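Local atomic coordinates of dopamine N-acetyltransferase-like Protein (Tribolium castaneum, PDB entry 6V3T), a protein that probably catalyses transfer of acyl groups from acetyl-CoA or long-chain acyl-CoAs to the amine of serotonin, as an arylalkylamine N-acyltransferase. Residues Arg19-Pro23 with Val35-Pro39. Sequence-based numbering, arbitrary orientation. Where two conformers were deposited one is given.
Sequences RHNFP and VHGKP. With ACO (acetyl coenzyme *a), chain G.
The imidazoles of His20 and His36 form an offset stack that pins together two surface loops of this GNAT-fold acetyltransferase, the loops before and after helix 26-31. The ring centroids are 4.3 Å apart and the planes lie 20° from parallel, with ND1 of His20 over one face of the His36 ring, displaced toward its rim. The anti torsion of CG about the backbone N (chi1 171°) swings the His36 ring beside its own carbonyl carbon and against His20. An edge-to-face contact with His16 of helix 11-19 gives His20 a further aromatic neighbour.

Two weak hydrogen bonds accompany the stack. ND1 of His36 donates to the carbonyl O of His20 at 3.1 Å with a bent N-H...O angle of 131°, while the amide N of Gly37 reaches the carbonyl O of Arg19 at 3.3 Å. That same oxygen also receives a CA-H...O contact from His36. Gly37 adopts a positive phi, which glycine takes readily. NE of Arg19 has a long, weak ion pair with Glu44 of helix 41-52.

Apolar contacts complete the join. CD of Arg19 crosses the Pro39 ring at a slant, 3.8 Å from its CB. Shortening Arg19 to an alanine would remove CD and the guanidinium, and would probably leave this side of Pro39 uncovered and Glu44 without its distant partner. Asn21 and Phe22 turn instead toward strand 120-129, and the Phe22 ring edge meets the acetyl O of acetyl-CoA, linking the loop to the cofactor pocket. CG of Pro23 packs on the backbone where Val35 joins His36, 3.8 Å from the carbonyl C of Val35.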
# COMPACT_ATOMS: atom_id res chain seq x y z
N ARG A 19 -5.48 -1.51 -12.51
CA ARG A 19 -4.78 -1.86 -13.77
C ARG A 19 -4.38 -0.56 -14.48
O ARG A 19 -3.20 -0.44 -14.83
CB ARG A 19 -5.66 -2.77 -14.64
CG ARG A 19 -5.66 -4.22 -14.20
CD ARG A 19 -6.34 -5.14 -15.19
NE ARG A 19 -7.57 -5.70 -14.66
CZ ARG A 19 -8.67 -5.94 -15.36
NH1 ARG A 19 -8.70 -5.68 -16.66
NH2 ARG A 19 -9.74 -6.44 -14.77
N HIS A 20 -5.32 0.38 -14.63
CA HIS A 20 -5.18 1.60 -15.49
C HIS A 20 -4.40 2.72 -14.77
O HIS A 20 -4.16 3.75 -15.43
CB HIS A 20 -6.56 2.08 -15.98
CG HIS A 20 -7.04 1.44 -17.24
ND1 HIS A 20 -6.21 0.73 -18.09
CD2 HIS A 20 -8.27 1.42 -17.81
CE1 HIS A 20 -6.91 0.29 -19.12
NE2 HIS A 20 -8.17 0.72 -18.98
N ASN A 21 -4.00 2.55 -13.50
CA ASN A 21 -3.47 3.66 -12.66
C ASN A 21 -2.29 3.23 -11.79
O ASN A 21 -1.27 3.92 -11.78
CB ASN A 21 -4.55 4.22 -11.74
CG ASN A 21 -5.59 4.98 -12.52
OD1 ASN A 21 -5.25 5.71 -13.44
ND2 ASN A 21 -6.86 4.81 -12.18
N PHE A 22 -2.45 2.15 -11.04
CA PHE A 22 -1.55 1.81 -9.92
C PHE A 22 -0.16 1.38 -10.41
O PHE A 22 0.74 1.54 -9.61
CB PHE A 22 -2.16 0.77 -8.97
CG PHE A 22 -1.35 0.63 -7.70
CD1 PHE A 22 -1.13 1.71 -6.88
CD2 PHE A 22 -0.76 -0.56 -7.35
CE1 PHE A 22 -0.40 1.59 -5.71
CE2 PHE A 22 -0.01 -0.68 -6.19
CZ PHE A 22 0.19 0.41 -5.37
N PRO A 23 0.06 0.85 -11.66
CA PRO A 23 1.40 0.52 -12.20
C PRO A 23 2.55 1.55 -12.14
O PRO A 23 3.71 1.14 -12.08
CB PRO A 23 1.11 0.27 -13.70
CG PRO A 23 -0.28 -0.32 -13.71
CD PRO A 23 -1.00 0.41 -12.59
N VAL A 35 1.73 -3.14 -15.64
CA VAL A 35 1.70 -2.15 -16.76
C VAL A 35 0.24 -1.84 -17.14
O VAL A 35 -0.61 -2.79 -17.13
CB VAL A 35 2.51 -2.67 -17.96
CG1 VAL A 35 4.01 -2.55 -17.74
CG2 VAL A 35 2.14 -4.11 -18.30
N HIS A 36 -0.03 -0.57 -17.49
CA HIS A 36 -1.38 0.03 -17.74
C HIS A 36 -2.27 -0.95 -18.51
O HIS A 36 -1.79 -1.49 -19.52
CB HIS A 36 -1.24 1.37 -18.50
CG HIS A 36 -2.53 1.96 -19.01
ND1 HIS A 36 -3.21 2.95 -18.32
CD2 HIS A 36 -3.23 1.75 -20.15
CE1 HIS A 36 -4.29 3.30 -19.00
NE2 HIS A 36 -4.33 2.58 -20.12
N GLY A 37 -3.51 -1.16 -18.05
CA GLY A 37 -4.60 -1.84 -18.78
C GLY A 37 -4.51 -3.35 -18.71
O GLY A 37 -5.57 -4.01 -18.51
N LYS A 38 -3.29 -3.90 -18.89
CA LYS A 38 -2.99 -5.35 -18.77
C LYS A 38 -3.12 -5.78 -17.32
O LYS A 38 -2.60 -5.11 -16.43
CB LYS A 38 -1.55 -5.67 -19.20
CG LYS A 38 -1.05 -4.96 -20.44
CD LYS A 38 0.15 -5.61 -21.08
CE LYS A 38 0.52 -6.94 -20.45
NZ LYS A 38 0.88 -7.95 -21.46
N PRO A 39 -3.78 -6.93 -17.04
CA PRO A 39 -3.86 -7.44 -15.67
C PRO A 39 -2.49 -7.88 -15.12
O PRO A 39 -1.65 -8.33 -15.87
CB PRO A 39 -4.85 -8.61 -15.80
CG PRO A 39 -4.75 -9.05 -17.25
CD PRO A 39 -4.45 -7.79 -18.03
N1A ACO G . 4.57 16.61 -6.69
C2A ACO G . 4.84 17.00 -5.44
N3A ACO G . 4.02 16.78 -4.41
C4A ACO G . 2.85 16.14 -4.58
C5A ACO G . 2.49 15.69 -5.92
C6A ACO G . 3.44 15.97 -6.99
N6A ACO G . 3.16 15.59 -8.24
N7A ACO G . 1.30 15.10 -5.83
C8A ACO G . 0.92 15.16 -4.53
N9A ACO G . 1.84 15.80 -3.81
C1B ACO G . 1.75 16.00 -2.37
C2B ACO G . 0.91 17.18 -1.97
O2B ACO G . 1.71 18.34 -1.81
C3B ACO G . 0.35 16.70 -0.66
O3B ACO G . 1.31 16.87 0.35
P3B ACO G . 1.12 18.09 1.36
O7A ACO G . 2.53 18.47 1.76
O8A ACO G . 0.44 19.09 0.44
O9A ACO G . 0.29 17.42 2.46
C4B ACO G . 0.19 15.21 -0.82
O4B ACO G . 1.04 14.86 -1.88
C5B ACO G . -1.21 14.81 -1.15
O5B ACO G . -1.49 14.97 -2.52
P1A ACO G . -2.85 14.31 -3.01
O1A ACO G . -3.81 14.29 -1.84
O2A ACO G . -3.32 14.86 -4.32
O3A ACO G . -2.32 12.85 -3.35
P2A ACO G . -2.68 12.21 -4.78
O4A ACO G . -4.18 12.35 -4.94
O5A ACO G . -1.80 12.85 -5.82
O6A ACO G . -2.07 10.70 -4.50
CBP ACO G . -0.59 8.86 -5.43
CCP ACO G . -1.87 9.71 -5.54
CDP ACO G . -0.21 8.75 -3.96
CEP ACO G . 0.46 9.60 -6.24
CAP ACO G . -0.73 7.43 -6.06
OAP ACO G . -0.75 7.54 -7.48
C9P ACO G . 0.35 6.34 -5.71
O9P ACO G . 1.31 6.14 -6.46
N8P ACO G . 0.20 5.60 -4.57
C7P ACO G . 1.16 4.60 -4.08
C6P ACO G . 1.56 4.75 -2.60
C5P ACO G . 1.57 3.46 -1.79
O5P ACO G . 0.83 3.31 -0.84
N4P ACO G . 2.43 2.51 -2.16
C3P ACO G . 2.69 1.28 -1.38
C2P ACO G . 2.44 -0.07 -2.09
S1P ACO G . 3.92 -0.93 -2.56
C ACO G . 3.46 -1.88 -3.88
O ACO G . 2.35 -2.40 -3.92
CH3 ACO G . 4.40 -2.12 -5.03